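Local coordinates for uncharacterized ABC transporter solute-binding protein yclQ (Bacillus subtilis subsp. subtilis str. 168, PDB 3GFV) that binds iron-free and ferric petrobactin, and its precursor 3,4-dihydroxybenzoic acid, and serves the YclNOPQ ABC transporter in ferric-petrobactin uptake, at residues F40-L45 against G81-P86; I101-S106 against T118-V123. All coordinates share one frame; numbering follows the deposited sequence.

Interaction 1: residues F40-L45 against G81-P86. With PO4 (phosphate ion), chain C.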
loop_
_atom_site.group_PDB
_atom_site.type_symbol
_atom_site.label_atom_id
_atom_site.label_comp_id
_atom_site.label_asym_id
_atom_site.label_seq_id
_atom_site.Cartn_x
_atom_site.Cartn_y
_atom_site.Cartn_z
ATOM N N PHE A 40 -5.803 5.240 10.685
ATOM C CA PHE A 40 -5.370 3.847 10.752
ATOM C C PHE A 40 -4.958 3.293 9.396
ATOM O O PHE A 40 -4.673 2.111 9.274
ATOM C CB PHE A 40 -6.467 2.963 11.358
ATOM C CG PHE A 40 -6.449 2.951 12.854
ATOM C CD1 PHE A 40 -7.114 3.922 13.572
ATOM C CD2 PHE A 40 -5.736 1.969 13.540
ATOM C CE1 PHE A 40 -7.078 3.921 14.970
ATOM C CE2 PHE A 40 -5.699 1.967 14.924
ATOM C CZ PHE A 40 -6.375 2.953 15.633
ATOM N N ASP A 41 -4.929 4.141 8.377
ATOM C CA ASP A 41 -4.486 3.690 7.065
ATOM C C ASP A 41 -3.248 4.496 6.678
ATOM O O ASP A 41 -3.337 5.705 6.514
ATOM C CB ASP A 41 -5.585 3.905 6.006
ATOM C CG ASP A 41 -5.114 3.514 4.623
ATOM O OD1 ASP A 41 -4.814 2.303 4.440
ATOM O OD2 ASP A 41 -5.000 4.407 3.748
ATOM N N PHE A 42 -2.105 3.834 6.512
ATOM C CA PHE A 42 -0.863 4.586 6.277
ATOM C C PHE A 42 -0.818 5.281 4.917
ATOM O O PHE A 42 -0.182 6.334 4.778
ATOM C CB PHE A 42 0.371 3.713 6.483
ATOM C CG PHE A 42 0.625 3.355 7.932
ATOM C CD1 PHE A 42 0.318 4.247 8.946
ATOM C CD2 PHE A 42 1.199 2.136 8.276
ATOM C CE1 PHE A 42 0.557 3.914 10.286
ATOM C CE2 PHE A 42 1.461 1.810 9.608
ATOM C CZ PHE A 42 1.135 2.708 10.612
ATOM N N GLY A 43 -1.490 4.706 3.923
ATOM C CA GLY A 43 -1.577 5.374 2.625
ATOM C C GLY A 43 -2.243 6.730 2.793
ATOM O O GLY A 43 -1.775 7.761 2.279
ATOM N N SER A 44 -3.351 6.732 3.520
ATOM C CA SER A 44 -4.108 7.959 3.734
ATOM C C SER A 44 -3.262 8.932 4.528
ATOM O O SER A 44 -3.287 10.143 4.293
ATOM C CB SER A 44 -5.402 7.665 4.495
ATOM O OG SER A 44 -6.280 6.864 3.728
ATOM N N LEU A 45 -2.529 8.409 5.508
ATOM C CA LEU A 45 -1.617 9.256 6.265
ATOM C C LEU A 45 -0.592 9.960 5.369
ATOM O O LEU A 45 -0.292 11.140 5.558
ATOM C CB LEU A 45 -0.915 8.443 7.375
ATOM C CG LEU A 45 0.005 9.248 8.304
ATOM C CD1 LEU A 45 -0.745 10.398 9.031
ATOM C CD2 LEU A 45 0.658 8.287 9.318
ATOM N N GLY A 81 -2.026 2.541 18.986
ATOM C CA GLY A 81 -1.836 1.093 19.034
ATOM C C GLY A 81 -1.185 0.475 17.807
ATOM O O GLY A 81 -0.093 0.873 17.379
ATOM N N SER A 82 -1.843 -0.534 17.254
ATOM C CA SER A 82 -1.341 -1.180 16.048
ATOM C C SER A 82 -2.453 -1.295 15.027
ATOM O O SER A 82 -3.627 -1.047 15.331
ATOM C CB SER A 82 -0.780 -2.568 16.374
ATOM O OG SER A 82 -1.826 -3.486 16.580
ATOM N N LEU A 83 -2.076 -1.679 13.810
ATOM C CA LEU A 83 -3.027 -1.707 12.713
ATOM C C LEU A 83 -4.103 -2.740 13.002
ATOM O O LEU A 83 -5.261 -2.539 12.647
ATOM C CB LEU A 83 -2.323 -2.038 11.402
ATOM C CG LEU A 83 -1.428 -0.910 10.887
ATOM C CD1 LEU A 83 -0.579 -1.426 9.739
ATOM C CD2 LEU A 83 -2.296 0.237 10.420
ATOM N N LYS A 84 -3.712 -3.846 13.639
ATOM C CA LYS A 84 -4.652 -4.928 13.904
ATOM C C LYS A 84 -5.253 -4.856 15.309
ATOM O O LYS A 84 -6.263 -5.488 15.580
ATOM C CB LYS A 84 -4.011 -6.301 13.660
ATOM C CG LYS A 84 -3.814 -6.563 12.177
ATOM C CD LYS A 84 -3.150 -7.901 11.925
ATOM C CE LYS A 84 -2.736 -8.024 10.462
ATOM N NZ LYS A 84 -2.005 -9.301 10.183
ATOM N N GLU A 85 -4.642 -4.073 16.190
ATOM C CA GLU A 85 -5.142 -3.948 17.554
ATOM C C GLU A 85 -5.277 -2.465 17.932
ATOM O O GLU A 85 -4.409 -1.930 18.622
ATOM C CB GLU A 85 -4.207 -4.685 18.538
ATOM C CG GLU A 85 -3.985 -6.159 18.157
ATOM C CD GLU A 85 -2.866 -6.895 18.931
ATOM O OE1 GLU A 85 -2.295 -6.377 19.916
ATOM O OE2 GLU A 85 -2.554 -8.035 18.540
ATOM N N PRO A 86 -6.365 -1.804 17.491
ATOM C CA PRO A 86 -6.528 -0.400 17.868
ATOM C C PRO A 86 -6.726 -0.237 19.366
ATOM O O PRO A 86 -7.377 -1.062 20.026
ATOM C CB PRO A 86 -7.806 0.026 17.117
ATOM C CG PRO A 86 -7.920 -0.959 15.977
ATOM C CD PRO A 86 -7.427 -2.250 16.570
HETATM P P PO4 C . -2.717 -8.867 6.933
HETATM O O1 PO4 C . -2.797 -8.132 5.614
HETATM O O2 PO4 C . -1.587 -8.300 7.758
HETATM O O3 PO4 C . -4.029 -8.710 7.674
HETATM O O4 PO4 C . -2.457 -10.330 6.664
#
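F40 and L83 carry this contact, with F42 and P86 adding most of the rest. No hydrogen bond joins 40-45 to 81-86; apolar side chains make the contact, with two backbone carbonyl oxygens against carbon. The far end of the F40 ring does most of the touching. Its CZ lies 3.6 Å from P86 CB, the proline approaching obliquely, while S82 O comes to the ring edge near its plane, 3.7 Å from F40 CE2. With CG of F40 beside its own backbone N (chi1 -84°), the ring extends toward the 81-86 loop although its CA–CB bond does not aim there. L83 uses both methyls. CD2 comes within 3.2 Å of F40 O, a close carbon-to-oxygen approach, and the same methyl sits over one face of the F42 ring, offset toward the rim; CD1 lies 3.8 Å from F42 CE2. The leucine thus bridges the F40 carbonyl and the F42 ring. Just before F42, D41 N-caps helix 42-50, its OD2 accepting from S44 N (2.9 Å) and S44 OG. On the other segment S82 OG accepts E85 N in an ST motif, and K84 NZ holds a phosphate ion at O2 (2.7 Å). The contact joins the turn between strand 37-39 and helix 42-50 to the loop between strand 78-79 and helix 88-93; F112 of helix 109-115 also meets the F40 ring.

Interaction 2: residues I101-S106 against T118-V123. With PO4 (phosphate ion), chain C.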
loop_
_atom_site.group_PDB
_atom_site.type_symbol
_atom_site.label_atom_id
_atom_site.label_comp_id
_atom_site.label_asym_id
_atom_site.label_seq_id
_atom_site.Cartn_x
_atom_site.Cartn_y
_atom_site.Cartn_z
ATOM N N ILE A 101 -10.095 4.667 8.353
ATOM C CA ILE A 101 -9.663 3.272 8.483
ATOM C C ILE A 101 -9.497 2.615 7.122
ATOM O O ILE A 101 -9.863 3.181 6.089
ATOM C CB ILE A 101 -10.657 2.431 9.334
ATOM C CG1 ILE A 101 -12.040 2.368 8.653
ATOM C CG2 ILE A 101 -10.767 3.015 10.724
ATOM C CD1 ILE A 101 -13.039 1.415 9.310
ATOM N N SER A 102 -8.935 1.414 7.108
ATOM C CA SER A 102 -8.933 0.645 5.879
ATOM C C SER A 102 -9.093 -0.837 6.183
ATOM O O SER A 102 -9.711 -1.201 7.170
ATOM C CB SER A 102 -7.712 0.950 4.995
ATOM O OG SER A 102 -6.505 0.741 5.697
ATOM N N ALA A 103 -8.591 -1.679 5.296
ATOM C CA ALA A 103 -9.005 -3.073 5.320
ATOM C C ALA A 103 -8.765 -3.778 6.667
ATOM O O ALA A 103 -9.596 -4.567 7.112
ATOM C CB ALA A 103 -8.328 -3.828 4.175
ATOM N N ARG A 104 -7.642 -3.489 7.312
ATOM C CA ARG A 104 -7.293 -4.191 8.543
ATOM C C ARG A 104 -8.214 -3.863 9.725
ATOM O O ARG A 104 -8.207 -4.593 10.726
ATOM C CB ARG A 104 -5.836 -3.928 8.922
ATOM C CG ARG A 104 -4.823 -4.590 7.970
ATOM C CD ARG A 104 -3.403 -4.247 8.381
ATOM N NE ARG A 104 -2.416 -5.076 7.698
ATOM C CZ ARG A 104 -1.613 -4.659 6.720
ATOM N NH1 ARG A 104 -1.665 -3.407 6.283
ATOM N NH2 ARG A 104 -0.749 -5.505 6.178
ATOM N N GLN A 105 -8.997 -2.780 9.619
ATOM C CA GLN A 105 -9.950 -2.439 10.676
ATOM C C GLN A 105 -11.406 -2.507 10.198
ATOM O O GLN A 105 -12.317 -1.996 10.864
ATOM C CB GLN A 105 -9.682 -1.026 11.244
ATOM C CG GLN A 105 -8.246 -0.748 11.656
ATOM C CD GLN A 105 -7.359 -0.340 10.488
ATOM O OE1 GLN A 105 -7.827 0.235 9.497
ATOM N NE2 GLN A 105 -6.063 -0.655 10.587
ATOM N N SER A 106 -11.615 -3.148 9.051
ATOM C CA SER A 106 -12.928 -3.191 8.382
ATOM C C SER A 106 -14.063 -3.627 9.303
ATOM O O SER A 106 -15.148 -3.033 9.313
ATOM C CB SER A 106 -12.879 -4.149 7.186
ATOM O OG SER A 106 -12.363 -3.500 6.043
ATOM N N THR A 118 -16.474 8.154 10.676
ATOM C CA THR A 118 -15.421 7.265 10.236
ATOM C C THR A 118 -15.619 6.971 8.771
ATOM O O THR A 118 -16.739 6.713 8.326
ATOM C CB THR A 118 -15.472 5.947 11.029
ATOM O OG1 THR A 118 -15.274 6.249 12.412
ATOM C CG2 THR A 118 -14.380 4.979 10.558
ATOM N N ILE A 119 -14.529 7.027 8.022
ATOM C CA ILE A 119 -14.579 6.692 6.614
ATOM C C ILE A 119 -13.534 5.631 6.330
ATOM O O ILE A 119 -12.469 5.611 6.936
ATOM C CB ILE A 119 -14.364 7.938 5.718
ATOM C CG1 ILE A 119 -12.957 8.534 5.942
ATOM C CG2 ILE A 119 -15.495 8.975 5.983
ATOM C CD1 ILE A 119 -12.600 9.708 5.025
ATOM N N TYR A 120 -13.869 4.754 5.396
ATOM C CA TYR A 120 -12.953 3.721 4.908
ATOM C C TYR A 120 -12.264 4.172 3.630
ATOM O O TYR A 120 -12.943 4.515 2.645
ATOM C CB TYR A 120 -13.774 2.468 4.658
ATOM C CG TYR A 120 -12.998 1.300 4.121
ATOM C CD1 TYR A 120 -12.637 0.255 4.959
ATOM C CD2 TYR A 120 -12.669 1.218 2.777
ATOM C CE1 TYR A 120 -11.939 -0.851 4.470
ATOM C CE2 TYR A 120 -11.959 0.111 2.274
ATOM C CZ TYR A 120 -11.604 -0.913 3.140
ATOM O OH TYR A 120 -10.905 -2.012 2.681
ATOM N N LEU A 121 -10.931 4.202 3.635
ATOM C CA LEU A 121 -10.177 4.594 2.431
ATOM C C LEU A 121 -9.132 3.536 2.030
ATOM O O LEU A 121 -7.957 3.853 1.823
ATOM C CB LEU A 121 -9.443 5.921 2.626
ATOM C CG LEU A 121 -10.334 7.143 2.883
ATOM C CD1 LEU A 121 -9.488 8.417 3.020
ATOM C CD2 LEU A 121 -11.398 7.309 1.782
ATOM N N GLY A 122 -9.535 2.289 1.907
ATOM C CA GLY A 122 -8.595 1.303 1.374
ATOM C C GLY A 122 -8.743 1.092 -0.115
ATOM O O GLY A 122 -9.850 1.134 -0.637
ATOM N N VAL A 123 -7.637 0.814 -0.802
ATOM C CA VAL A 123 -7.718 0.514 -2.226
ATOM C C VAL A 123 -8.451 -0.803 -2.455
ATOM O O VAL A 123 -8.364 -1.738 -1.645
ATOM C CB VAL A 123 -6.328 0.483 -2.918
ATOM C CG1 VAL A 123 -5.709 1.891 -2.958
ATOM C CG2 VAL A 123 -5.396 -0.527 -2.233
HETATM P P PO4 C . -2.717 -8.867 6.933
HETATM O O1 PO4 C . -2.797 -8.132 5.614
HETATM O O2 PO4 C . -1.587 -8.300 7.758
HETATM O O3 PO4 C . -4.029 -8.710 7.674
HETATM O O4 PO4 C . -2.457 -10.330 6.664
#
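A parallel beta bridge between I101 and Y120, extended by an aromatic ring lying against the following turn, joins strand 98-101 to strand 118-120 at one margin of the five-stranded parallel sheet. Two nearly straight backbone bonds define it: I101 N to I119 O (2.9 Å, 170° at the hydrogen) and I101 O from L121 N (2.9 Å, 165°). Beside them I101 CG1 lies 4.0 Å from T118 CG2, the two side chains crossing at about a right angle. Past the bridge, Y120 turns its ring along the start of 101-106, its CG anti to the backbone N (chi1 179°). S102 CA stands over one ring face, 4.1 Å from the centroid of the Y120 ring, as a CH-pi contact. S106 OG reaches the ring edge near its plane, 3.1 Å from Y120 CE1, and also bonds A103 O, which S106 N approaches from the same face. The phenol oxygen ends against A103, Y120 OH being 3.5 Å from A103 CB. S102 N is fixed by Q105 OE1, while R104 gives the phosphate ion two weak bonds. Helix 109-115 places F112 on I101 and T118, helix 128-142 packs on I119 and L121, and strand 16-21 contributes H21 to Y120.

Overall arrangement
Interaction 1 closes before interaction 2 opens along the chain, yet their centres lie only 9 Å apart and they touch directly. Two probable hydrogen bonds link them: D41 OD1 with S102 OG at 2.6 Å, and Q105 NE2 with L83 O at 2.9 Å. Both interactions sit at the ends of strands of the parallel sheet of order 3-2-1-4-5, in which strands 37-39 and 98-101 are neighbours, so the segments that follow these two strands lie side by side. K84, and more weakly R104, bind the same phosphate ion, probably from the crystallisation liquor. The two inter-contact bonds tie together loops in one half of this periplasmic-binding-protein fold.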